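Local atomic coordinates of uncharacterized protein (Sus scrofa, PDB entry 5BNF), a protein that belongs to the ADP-ribosyl cyclase family as porcine CD38, a disulfide-rich protein with a helical part and a part built on a parallel beta sheet. Residues I14-Y19 and D33-K38; K48-A53 and C131-F135; A148-C152 and S180-V186. All blocks are in the same frame, centred on the assembly; numbering follows the deposited sequence.

Interaction 1: residues I14-Y19 and D33-K38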
ATOM      1  N   ILE A  14      -1.984  13.255  11.141  1.00 44.51           N
ATOM      2  CA  ILE A  14      -0.860  12.332  11.041  1.00 44.94           C
ATOM      3  C   ILE A  14       0.001  12.345  12.293  1.00 52.65           C
ATOM      4  O   ILE A  14       0.648  11.347  12.609  1.00 59.86           O
ATOM      5  CB  ILE A  14       0.039  12.620   9.812  1.00 32.58           C
ATOM      6  CG1 ILE A  14       0.662  14.010   9.920  1.00 46.09           C
ATOM      7  CG2 ILE A  14      -0.776  12.493   8.532  1.00 41.03           C
ATOM      8  CD1 ILE A  14       1.658  14.311   8.803  1.00 31.48           C
ATOM      9  N   LEU A  15       0.016  13.469  13.006  1.00 51.93           N
ATOM     10  CA  LEU A  15       0.806  13.550  14.227  1.00 52.02           C
ATOM     11  C   LEU A  15       0.173  12.620  15.253  1.00 44.33           C
ATOM     12  O   LEU A  15       0.856  11.806  15.865  1.00 44.63           O
ATOM     13  CB  LEU A  15       0.832  14.977  14.786  1.00 51.41           C
ATOM     14  CG  LEU A  15       2.208  15.553  15.153  1.00 57.77           C
ATOM     15  CD1 LEU A  15       2.046  16.456  16.364  1.00 44.19           C
ATOM     16  CD2 LEU A  15       3.216  14.442  15.465  1.00 58.03           C
ATOM     17  N   ARG A  16      -1.137  12.748  15.431  1.00 37.36           N
ATOM     18  CA  ARG A  16      -1.867  11.910  16.372  1.00 48.06           C
ATOM     19  C   ARG A  16      -1.672  10.439  16.038  1.00 50.68           C
ATOM     20  O   ARG A  16      -1.156   9.665  16.846  1.00 49.29           O
ATOM     21  CB  ARG A  16      -3.362  12.225  16.318  1.00 49.68           C
ATOM     22  CG  ARG A  16      -4.209  11.179  17.017  1.00 63.51           C
ATOM     23  CD  ARG A  16      -5.541  10.977  16.315  1.00 92.18           C
ATOM     24  NE  ARG A  16      -6.666  11.505  17.080  1.00106.79           N
ATOM     25  CZ  ARG A  16      -7.516  12.418  16.619  1.00111.69           C
ATOM     26  NH1 ARG A  16      -7.364  12.907  15.396  1.00107.69           N
ATOM     27  NH2 ARG A  16      -8.523  12.833  17.379  1.00107.79           N
ATOM     28  N   ARG A  17      -2.103  10.068  14.836  1.00 48.95           N
ATOM     29  CA  ARG A  17      -2.006   8.696  14.367  1.00 46.07           C
ATOM     30  C   ARG A  17      -0.642   8.096  14.643  1.00 45.32           C
ATOM     31  O   ARG A  17      -0.544   7.000  15.193  1.00 48.57           O
ATOM     32  CB  ARG A  17      -2.305   8.620  12.866  1.00 53.93           C
ATOM     33  CG  ARG A  17      -3.761   8.884  12.508  1.00 51.28           C
ATOM     34  CD  ARG A  17      -4.061   8.486  11.070  1.00 39.09           C
ATOM     35  NE  ARG A  17      -5.468   8.671  10.737  1.00 37.17           N
ATOM     36  CZ  ARG A  17      -5.994   8.392   9.553  1.00 39.75           C
ATOM     37  NH1 ARG A  17      -5.222   7.914   8.588  1.00 44.06           N
ATOM     38  NH2 ARG A  17      -7.284   8.602   9.333  1.00 42.41           N
ATOM     39  N   CYS A  18       0.409   8.813  14.269  1.00 35.46           N
ATOM     40  CA  CYS A  18       1.762   8.318  14.491  1.00 45.68           C
ATOM     41  C   CYS A  18       2.011   7.909  15.943  1.00 58.32           C
ATOM     42  O   CYS A  18       2.471   6.799  16.211  1.00 56.79           O
ATOM     43  CB  CYS A  18       2.784   9.370  14.073  1.00 34.75           C
ATOM     44  SG  CYS A  18       4.502   8.920  14.457  1.00 66.37           S
ATOM     45  N   TYR A  19       1.719   8.801  16.882  1.00 65.31           N
ATOM     46  CA  TYR A  19       1.929   8.470  18.282  1.00 66.57           C
ATOM     47  C   TYR A  19       1.103   7.259  18.667  1.00 60.86           C
ATOM     48  O   TYR A  19       1.640   6.276  19.171  1.00 61.43           O
ATOM     49  CB  TYR A  19       1.600   9.666  19.183  1.00 70.12           C
ATOM     50  CG  TYR A  19       2.742  10.657  19.283  1.00 66.62           C
ATOM     51  CD1 TYR A  19       4.020  10.235  19.647  1.00 65.17           C
ATOM     52  CD2 TYR A  19       2.551  12.007  19.000  1.00 74.54           C
ATOM     53  CE1 TYR A  19       5.083  11.130  19.726  1.00 82.29           C
ATOM     54  CE2 TYR A  19       3.610  12.914  19.077  1.00 86.52           C
ATOM     55  CZ  TYR A  19       4.874  12.467  19.439  1.00 89.63           C
ATOM     56  OH  TYR A  19       5.931  13.350  19.515  1.00 88.05           O
ATOM     57  N   ASP A  33      10.291   8.878  16.583  1.00 83.34           N
ATOM     58  CA  ASP A  33       9.783  10.211  16.913  1.00 81.14           C
ATOM     59  C   ASP A  33       8.752  10.702  15.906  1.00 75.86           C
ATOM     60  O   ASP A  33       9.058  10.918  14.739  1.00 75.64           O
ATOM     61  CB  ASP A  33      10.930  11.217  16.985  1.00 90.43           C
ATOM     62  CG  ASP A  33      10.437  12.651  17.077  1.00101.28           C
ATOM     63  OD1 ASP A  33       9.570  12.936  17.931  1.00101.06           O
ATOM     64  OD2 ASP A  33      10.920  13.501  16.300  1.00103.51           O
ATOM     65  N   CYS A  34       7.533  10.910  16.382  1.00 74.45           N
ATOM     66  CA  CYS A  34       6.441  11.344  15.531  1.00 76.98           C
ATOM     67  C   CYS A  34       6.530  12.735  14.918  1.00 76.80           C
ATOM     68  O   CYS A  34       6.166  12.923  13.756  1.00 74.82           O
ATOM     69  CB  CYS A  34       5.133  11.189  16.297  1.00 81.04           C
ATOM     70  SG  CYS A  34       4.661   9.439  16.412  1.00 97.90           S
ATOM     71  N   GLN A  35       6.986  13.715  15.690  1.00 77.08           N
ATOM     72  CA  GLN A  35       7.106  15.072  15.164  1.00 75.32           C
ATOM     73  C   GLN A  35       8.109  15.098  14.007  1.00 71.73           C
ATOM     74  O   GLN A  35       7.921  15.820  13.028  1.00 75.70           O
ATOM     75  CB  GLN A  35       7.532  16.042  16.271  1.00 74.01           C
ATOM     76  CG  GLN A  35       8.147  17.361  15.786  1.00 85.69           C
ATOM     77  CD  GLN A  35       7.262  18.151  14.829  1.00 85.30           C
ATOM     78  OE1 GLN A  35       6.074  18.357  15.082  1.00 93.33           O
ATOM     79  NE2 GLN A  35       7.851  18.613  13.731  1.00 74.65           N
ATOM     80  N   LYS A  36       9.165  14.301  14.121  1.00 60.89           N
ATOM     81  CA  LYS A  36      10.184  14.224  13.083  1.00 57.38           C
ATOM     82  C   LYS A  36       9.540  13.694  11.811  1.00 59.59           C
ATOM     83  O   LYS A  36       9.781  14.205  10.718  1.00 54.87           O
ATOM     84  CB  LYS A  36      11.298  13.275  13.520  1.00 56.16           C
ATOM     85  CG  LYS A  36      12.697  13.848  13.424  1.00 54.19           C
ATOM     86  CD  LYS A  36      13.476  13.572  14.704  1.00 64.07           C
ATOM     87  CE  LYS A  36      13.556  12.081  15.009  1.00 74.10           C
ATOM     88  NZ  LYS A  36      14.200  11.823  16.329  1.00 75.86           N
ATOM     89  N   ILE A  37       8.722  12.656  11.970  1.00 60.35           N
ATOM     90  CA  ILE A  37       8.029  12.035  10.850  1.00 53.83           C
ATOM     91  C   ILE A  37       7.113  13.049  10.168  1.00 54.07           C
ATOM     92  O   ILE A  37       7.211  13.265   8.962  1.00 58.56           O
ATOM     93  CB  ILE A  37       7.177  10.823  11.318  1.00 50.73           C
ATOM     94  CG1 ILE A  37       8.077   9.734  11.907  1.00 52.47           C
ATOM     95  CG2 ILE A  37       6.396  10.249  10.148  1.00 42.48           C
ATOM     96  CD1 ILE A  37       8.968   9.034  10.894  1.00 44.89           C
ATOM     97  N   LYS A  38       6.233  13.667  10.951  1.00 48.60           N
ATOM     98  CA  LYS A  38       5.290  14.658  10.442  1.00 49.78           C
ATOM     99  C   LYS A  38       5.985  15.746   9.638  1.00 55.84           C
ATOM    100  O   LYS A  38       5.468  16.206   8.617  1.00 61.25           O
ATOM    101  CB  LYS A  38       4.527  15.292  11.603  1.00 28.63           C
ATOM    102  CG  LYS A  38       3.863  16.613  11.257  1.00 40.42           C
ATOM    103  CD  LYS A  38       3.420  17.353  12.511  1.00 36.53           C
ATOM    104  CE  LYS A  38       3.344  18.852  12.266  1.00 49.10           C
ATOM    105  NZ  LYS A  38       3.042  19.612  13.515  1.00 45.99           N
TER
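C18 and C34 join two helices through a disulfide, SG to SG 2.0 Å, whose torsion about the S–S bond (-87°) is close to the relaxed right angle. The two sulfurs leave their helices differently: SG of C18 stands anti to its backbone N, whereas SG of C34 lies beside its own N and anti to the carbonyl carbon. The bridge is roofed by Y19. C34 CB sits over the middle of the Y19 ring, 3.4 Å from the centroid and 11° off the normal, a CH-pi contact, and C34 SG lies over the same face, displaced toward CD1, 3.4 Å from Y19 CD1, as a sulfur-aromatic contact. Cystine and ring thus pack as one unit, with the phenol oxygen carried out toward the start of the second helix. One turn back, L15 lays its CD2 methyl against C34 CB (3.9 Å) and the C34 carbonyl, while its CG meets K38 CD tightly at 3.4 Å. The extended lysine chain runs obliquely past this leucine, offering methylenes rather than its amine. I14 crosses the base of the same lysine nearly at right angles, its CD1 4.0 Å from K38 CG. No hydrogen bond passes between the segments; sulfur and hydrocarbon carry the join. The short axes of 14-19 and 34-38, on helices 10-25 and 34-45, come within 9.1 Å, with 138° between their N-to-C directions; helix 101-106 touches C18 through I105, and helix 59-64 packs on I37 through L61 and L64.

Interaction 2: residues K48-A53 and C131-F135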
ATOM      1  N   LYS A  48       5.030  22.730  -3.161  1.00 35.77           N
ATOM      2  CA  LYS A  48       5.573  22.149  -4.383  1.00 31.26           C
ATOM      3  C   LYS A  48       4.466  21.941  -5.418  1.00 35.35           C
ATOM      4  O   LYS A  48       3.288  21.814  -5.070  1.00 26.83           O
ATOM      5  CB  LYS A  48       6.238  20.810  -4.091  1.00 32.43           C
ATOM      6  CG  LYS A  48       7.461  20.892  -3.198  1.00 35.58           C
ATOM      7  CD  LYS A  48       8.038  19.501  -2.955  1.00 47.15           C
ATOM      8  CE  LYS A  48       9.299  19.549  -2.095  1.00 57.35           C
ATOM      9  NZ  LYS A  48       9.760  18.193  -1.677  1.00 57.74           N
ATOM     10  N   ASP A  49       4.852  21.921  -6.689  1.00 30.25           N
ATOM     11  CA  ASP A  49       3.906  21.708  -7.768  1.00 31.53           C
ATOM     12  C   ASP A  49       3.285  20.339  -7.490  1.00 30.88           C
ATOM     13  O   ASP A  49       3.992  19.336  -7.445  1.00 28.63           O
ATOM     14  CB  ASP A  49       4.651  21.697  -9.103  1.00 31.42           C
ATOM     15  CG  ASP A  49       3.723  21.612 -10.288  1.00 38.27           C
ATOM     16  OD1 ASP A  49       2.920  20.652 -10.359  1.00 34.48           O
ATOM     17  OD2 ASP A  49       3.799  22.504 -11.155  1.00 46.73           O
ATOM     18  N   PRO A  50       1.957  20.278  -7.319  1.00 29.92           N
ATOM     19  CA  PRO A  50       1.292  19.002  -7.037  1.00 24.77           C
ATOM     20  C   PRO A  50       1.392  17.916  -8.106  1.00 23.62           C
ATOM     21  O   PRO A  50       0.873  16.822  -7.909  1.00 30.10           O
ATOM     22  CB  PRO A  50      -0.148  19.422  -6.743  1.00 30.07           C
ATOM     23  CG  PRO A  50      -0.330  20.601  -7.653  1.00 27.83           C
ATOM     24  CD  PRO A  50       0.972  21.364  -7.470  1.00 34.36           C
ATOM     25  N   CYS A  51       2.060  18.201  -9.225  1.00 26.89           N
ATOM     26  CA  CYS A  51       2.218  17.199 -10.290  1.00 27.43           C
ATOM     27  C   CYS A  51       3.689  16.880 -10.560  1.00 19.14           C
ATOM     28  O   CYS A  51       4.021  16.228 -11.538  1.00 27.82           O
ATOM     29  CB  CYS A  51       1.544  17.658 -11.598  1.00 19.06           C
ATOM     30  SG  CYS A  51      -0.274  17.422 -11.697  1.00 25.53           S
ATOM     31  N   SER A  52       4.562  17.324  -9.666  1.00 32.27           N
ATOM     32  CA  SER A  52       6.000  17.115  -9.800  1.00 28.61           C
ATOM     33  C   SER A  52       6.550  16.112  -8.787  1.00 31.22           C
ATOM     34  O   SER A  52       7.761  16.041  -8.585  1.00 26.83           O
ATOM     35  CB  SER A  52       6.718  18.439  -9.587  1.00 35.02           C
ATOM     36  OG  SER A  52       6.537  18.861  -8.242  1.00 24.78           O
ATOM     37  N   ALA A  53       5.674  15.349  -8.144  1.00 27.11           N
ATOM     38  CA  ALA A  53       6.123  14.391  -7.139  1.00 33.67           C
ATOM     39  C   ALA A  53       7.018  13.288  -7.689  1.00 29.05           C
ATOM     40  O   ALA A  53       6.750  12.718  -8.740  1.00 29.66           O
ATOM     41  CB  ALA A  53       4.920  13.773  -6.422  1.00 20.83           C
ATOM     42  N   CYS A 131      -2.703  13.452 -13.157  1.00 21.89           N
ATOM     43  CA  CYS A 131      -1.268  13.326 -13.333  1.00 28.95           C
ATOM     44  C   CYS A 131      -0.782  12.227 -12.398  1.00 30.11           C
ATOM     45  O   CYS A 131      -1.029  12.252 -11.189  1.00 31.24           O
ATOM     46  CB  CYS A 131      -0.539  14.669 -13.079  1.00 38.95           C
ATOM     47  SG  CYS A 131      -0.564  15.411 -11.412  1.00 53.31           S
ATOM     48  N   ASN A 132      -0.112  11.244 -12.983  1.00 24.09           N
ATOM     49  CA  ASN A 132       0.408  10.099 -12.249  1.00 25.63           C
ATOM     50  C   ASN A 132       1.371  10.495 -11.137  1.00 29.75           C
ATOM     51  O   ASN A 132       1.370   9.901 -10.051  1.00 19.36           O
ATOM     52  CB  ASN A 132       1.101   9.145 -13.221  1.00 25.86           C
ATOM     53  CG  ASN A 132       1.572   7.877 -12.552  1.00 31.52           C
ATOM     54  OD1 ASN A 132       0.770   7.119 -11.999  1.00 37.12           O
ATOM     55  ND2 ASN A 132       2.876   7.638 -12.592  1.00 23.99           N
ATOM     56  N   SER A 133       2.184  11.512 -11.409  1.00 18.53           N
ATOM     57  CA  SER A 133       3.154  11.991 -10.438  1.00 15.74           C
ATOM     58  C   SER A 133       2.587  13.024  -9.446  1.00 23.98           C
ATOM     59  O   SER A 133       3.097  14.143  -9.317  1.00 23.57           O
ATOM     60  CB  SER A 133       4.386  12.558 -11.165  1.00 18.40           C
ATOM     61  OG  SER A 133       4.048  13.679 -11.953  1.00 32.92           O
ATOM     62  N   ASN A 134       1.513  12.645  -8.762  1.00 26.18           N
ATOM     63  CA  ASN A 134       0.910  13.500  -7.746  1.00 23.06           C
ATOM     64  C   ASN A 134       1.395  12.893  -6.425  1.00 27.33           C
ATOM     65  O   ASN A 134       1.699  11.696  -6.354  1.00 29.26           O
ATOM     66  CB  ASN A 134      -0.624  13.468  -7.841  1.00 23.31           C
ATOM     67  CG  ASN A 134      -1.220  12.160  -7.347  1.00 20.59           C
ATOM     68  OD1 ASN A 134      -1.181  11.865  -6.160  1.00 26.91           O
ATOM     69  ND2 ASN A 134      -1.770  11.372  -8.262  1.00 16.50           N
ATOM     70  N   PHE A 135       1.463  13.697  -5.380  1.00 24.68           N
ATOM     71  CA  PHE A 135       1.978  13.210  -4.107  1.00 31.85           C
ATOM     72  C   PHE A 135       1.288  12.056  -3.367  1.00 27.47           C
ATOM     73  O   PHE A 135       1.945  11.349  -2.603  1.00 19.57           O
ATOM     74  CB  PHE A 135       2.201  14.403  -3.176  1.00 26.82           C
ATOM     75  CG  PHE A 135       3.417  15.204  -3.538  1.00 28.16           C
ATOM     76  CD1 PHE A 135       4.687  14.732  -3.224  1.00 17.76           C
ATOM     77  CD2 PHE A 135       3.302  16.394  -4.254  1.00 15.51           C
ATOM     78  CE1 PHE A 135       5.829  15.437  -3.621  1.00 33.71           C
ATOM     79  CE2 PHE A 135       4.436  17.102  -4.654  1.00 24.03           C
ATOM     80  CZ  PHE A 135       5.699  16.624  -4.340  1.00 35.74           C
TER
HETATM   81  O   HOH W   1       0.166  16.193  -5.307  1.00 23.98           O
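Two irregular segments run close together here: a type I turn spans D49-S52, the CA of C51 lies 4.7 Å from that of N134, and S133 forms the centre of an inverse gamma turn. The covalent link is the disulfide between C51 SG and C131 SG, 2.1 Å long with a torsion of -91° about the S–S bond. C131 reaches it with SG placed between its backbone N and carbonyl carbon (chi1 65°). S133 OG donates to C51 O at 2.6 Å, approaching from above the carbonyl plane, and in return S133 O accepts from A53 N at 3.1 Å, again from a donor well out of the plane. A53 sets its methyl over the centre of the F135 ring, CB 3.3 Å from the centroid, a CH-pi contact; D49 O and P50 CA lie at the ring's edge. The K48 and F135 side chains cross at about a right angle, K48 CD coming near F135 CZ, and the lysine amine goes on to A44 O. P50 O has two partners: the CA-H of N134 and a water that it shares with F135 N, so the water ties the turn to the first residue of helix 135-149. Each segment is also braced internally. D49 OD1 takes the C51 N-H in an Asx turn, using its anti lone pair, and N134 ND2 points in its amide plane at C131 O (3.1 Å), leaving OD1 to cap S137 N. The chemistry is that of two loops joined by several kinds of interaction: a covalent bridge, reciprocal serine and backbone hydrogen bonds, a water link and a methyl-on-ring contact hold the helix start to the turn, with no strand pairing across the contact.

Interaction 3: residues A148-C152 and S180-V186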
ATOM      1  N   ALA A 148       6.656  -4.757  -0.413  1.00 38.65           N
ATOM      2  CA  ALA A 148       6.864  -6.005  -1.143  1.00 34.78           C
ATOM      3  C   ALA A 148       8.322  -6.443  -1.116  1.00 41.45           C
ATOM      4  O   ALA A 148       8.620  -7.636  -1.004  1.00 41.36           O
ATOM      5  CB  ALA A 148       6.392  -5.851  -2.581  1.00 18.02           C
ATOM      6  N   GLU A 149       9.227  -5.476  -1.212  1.00 37.03           N
ATOM      7  CA  GLU A 149      10.649  -5.774  -1.204  1.00 40.00           C
ATOM      8  C   GLU A 149      11.124  -6.331   0.144  1.00 43.16           C
ATOM      9  O   GLU A 149      12.040  -7.143   0.187  1.00 50.72           O
ATOM     10  CB  GLU A 149      11.445  -4.516  -1.561  1.00 40.48           C
ATOM     11  CG  GLU A 149      11.129  -3.944  -2.934  1.00 47.20           C
ATOM     12  CD  GLU A 149      11.974  -2.713  -3.271  1.00 58.76           C
ATOM     13  OE1 GLU A 149      12.071  -1.807  -2.419  1.00 51.69           O
ATOM     14  OE2 GLU A 149      12.538  -2.644  -4.385  1.00 48.85           O
ATOM     15  N   ASN A 150      10.494  -5.906   1.235  1.00 36.75           N
ATOM     16  CA  ASN A 150      10.873  -6.362   2.569  1.00 43.51           C
ATOM     17  C   ASN A 150      10.119  -7.604   3.026  1.00 47.42           C
ATOM     18  O   ASN A 150      10.235  -8.015   4.184  1.00 47.26           O
ATOM     19  CB  ASN A 150      10.642  -5.256   3.606  1.00 49.19           C
ATOM     20  CG  ASN A 150      11.461  -4.009   3.333  1.00 63.59           C
ATOM     21  OD1 ASN A 150      12.654  -4.085   3.036  1.00 58.62           O
ATOM     22  ND2 ASN A 150      10.825  -2.848   3.455  1.00 65.32           N
ATOM     23  N   ALA A 151       9.332  -8.192   2.132  1.00 39.53           N
ATOM     24  CA  ALA A 151       8.572  -9.385   2.486  1.00 43.94           C
ATOM     25  C   ALA A 151       9.507 -10.585   2.537  1.00 43.63           C
ATOM     26  O   ALA A 151      10.406 -10.708   1.713  1.00 36.81           O
ATOM     27  CB  ALA A 151       7.463  -9.622   1.471  1.00 41.74           C
ATOM     28  N   CYS A 152       9.302 -11.452   3.522  1.00 42.80           N
ATOM     29  CA  CYS A 152      10.119 -12.649   3.677  1.00 48.29           C
ATOM     30  C   CYS A 152       9.255 -13.833   4.075  1.00 46.25           C
ATOM     31  O   CYS A 152       8.190 -13.666   4.679  1.00 39.89           O
ATOM     32  CB  CYS A 152      11.217 -12.432   4.730  1.00 56.76           C
ATOM     33  SG  CYS A 152      10.649 -11.719   6.310  1.00 83.09           S
ATOM     34  N   SER A 180       7.849  -6.881  -7.100  1.00 32.48           N
ATOM     35  CA  SER A 180       8.846  -6.428  -6.138  1.00 34.61           C
ATOM     36  C   SER A 180       9.166  -7.467  -5.069  1.00 40.11           C
ATOM     37  O   SER A 180       9.971  -7.214  -4.183  1.00 46.20           O
ATOM     38  CB  SER A 180       8.396  -5.125  -5.472  1.00 28.71           C
ATOM     39  OG  SER A 180       8.430  -4.048  -6.395  1.00 39.04           O
ATOM     40  N   LEU A 181       8.535  -8.632  -5.142  1.00 41.65           N
ATOM     41  CA  LEU A 181       8.816  -9.683  -4.167  1.00 41.47           C
ATOM     42  C   LEU A 181      10.209 -10.232  -4.445  1.00 38.78           C
ATOM     43  O   LEU A 181      10.560 -10.501  -5.593  1.00 39.16           O
ATOM     44  CB  LEU A 181       7.783 -10.802  -4.272  1.00 27.17           C
ATOM     45  CG  LEU A 181       6.363 -10.423  -3.854  1.00 27.39           C
ATOM     46  CD1 LEU A 181       5.393 -11.505  -4.290  1.00 27.87           C
ATOM     47  CD2 LEU A 181       6.313 -10.231  -2.353  1.00 23.69           C
ATOM     48  N   GLN A 182      11.007 -10.381  -3.393  1.00 40.33           N
ATOM     49  CA  GLN A 182      12.372 -10.887  -3.528  1.00 41.76           C
ATOM     50  C   GLN A 182      12.404 -12.407  -3.429  1.00 34.93           C
ATOM     51  O   GLN A 182      12.154 -12.960  -2.360  1.00 35.30           O
ATOM     52  CB  GLN A 182      13.257 -10.320  -2.420  1.00 49.89           C
ATOM     53  CG  GLN A 182      13.327  -8.804  -2.335  1.00 57.98           C
ATOM     54  CD  GLN A 182      14.244  -8.209  -3.379  1.00 61.16           C
ATOM     55  OE1 GLN A 182      13.877  -8.088  -4.546  1.00 62.72           O
ATOM     56  NE2 GLN A 182      15.452  -7.845  -2.966  1.00 44.46           N
ATOM     57  N   PRO A 183      12.718 -13.100  -4.538  1.00 30.75           N
ATOM     58  CA  PRO A 183      12.784 -14.568  -4.555  1.00 42.08           C
ATOM     59  C   PRO A 183      13.704 -15.096  -3.454  1.00 46.34           C
ATOM     60  O   PRO A 183      13.437 -16.129  -2.839  1.00 42.95           O
ATOM     61  CB  PRO A 183      13.345 -14.878  -5.941  1.00 41.99           C
ATOM     62  CG  PRO A 183      12.837 -13.761  -6.772  1.00 45.85           C
ATOM     63  CD  PRO A 183      13.014 -12.549  -5.873  1.00 36.09           C
ATOM     64  N   SER A 184      14.787 -14.364  -3.214  1.00 46.05           N
ATOM     65  CA  SER A 184      15.773 -14.731  -2.207  1.00 51.54           C
ATOM     66  C   SER A 184      15.249 -14.658  -0.777  1.00 48.63           C
ATOM     67  O   SER A 184      15.861 -15.202   0.141  1.00 53.13           O
ATOM     68  CB  SER A 184      17.003 -13.832  -2.346  1.00 57.13           C
ATOM     69  OG  SER A 184      16.631 -12.466  -2.323  1.00 60.64           O
ATOM     70  N   LYS A 185      14.112 -13.996  -0.597  1.00 41.92           N
ATOM     71  CA  LYS A 185      13.508 -13.827   0.720  1.00 35.88           C
ATOM     72  C   LYS A 185      12.113 -14.448   0.802  1.00 43.11           C
ATOM     73  O   LYS A 185      11.687 -14.908   1.865  1.00 47.23           O
ATOM     74  CB  LYS A 185      13.445 -12.332   1.040  1.00 44.02           C
ATOM     75  CG  LYS A 185      14.814 -11.656   0.918  1.00 47.87           C
ATOM     76  CD  LYS A 185      14.738 -10.205   0.451  1.00 63.83           C
ATOM     77  CE  LYS A 185      14.392  -9.240   1.579  1.00 68.21           C
ATOM     78  NZ  LYS A 185      13.101  -9.552   2.251  1.00 67.14           N
ATOM     79  N   VAL A 186      11.398 -14.450  -0.319  1.00 42.68           N
ATOM     80  CA  VAL A 186      10.057 -15.021  -0.372  1.00 37.29           C
ATOM     81  C   VAL A 186      10.086 -16.308  -1.190  1.00 37.72           C
ATOM     82  O   VAL A 186      10.467 -16.301  -2.361  1.00 37.48           O
ATOM     83  CB  VAL A 186       9.051 -14.034  -1.008  1.00 36.23           C
ATOM     84  CG1 VAL A 186       7.748 -14.741  -1.315  1.00 32.60           C
ATOM     85  CG2 VAL A 186       8.793 -12.876  -0.061  1.00 37.36           C
TER
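K185 NZ donates to A151 O at 3.0 Å and, more weakly, to E149 O at 3.3 Å, so one ammonium group bridges two carbonyls where helix 135-149 runs out. The site lies at the entry to the parallel beta sheet of this ADP-ribosyl cyclase fold: C152 leads into strand 153-160, and V186 begins the neighbouring strand 186-194. Bends at chi2, chi3 and chi4 curl the lysine back over the helix end, and NZ meets A151 O from well above the carbonyl plane. A positive charge near the helix C-terminus would be expected to interact favourably with the helix dipole. Beneath it the packing is apolar: the methyl of A151 touches both L181 CD2, at 4.0 Å, and V186 CG2, at 3.8 Å, while A148 CB rests on S180 CB at 3.6 Å. E149 lays its CG along S180 and turns its carboxylate to R146. C152 is tied by a disulfide to C71, and its backbone comes close to the second loop, with C152 CA 3.3 Å from K185 O in a CA-H...O contact. Q182 CG lies 3.3 Å from E149 O.

Overall arrangement
The three contacts follow one another along the chain within one ADP-ribosyl cyclase fold, and none touches another. Interactions 1 and 2 have centres about 23 Å apart; the centre of interaction 3 is about 28 Å from the centre of each. Helix 34-45 carries part of interaction 1 and leads toward the loop of interaction 2, while helix 135-149 starts at interaction 2 and ends at interaction 3, connecting the helical part with the parallel sheet. Interactions 1 and 2 each contain a whole disulfide, and interaction 3 includes one half of the C71-C152 bridge. Covalent links thus occur at the helix pair, at the loops and at the entrance to strand 153-160.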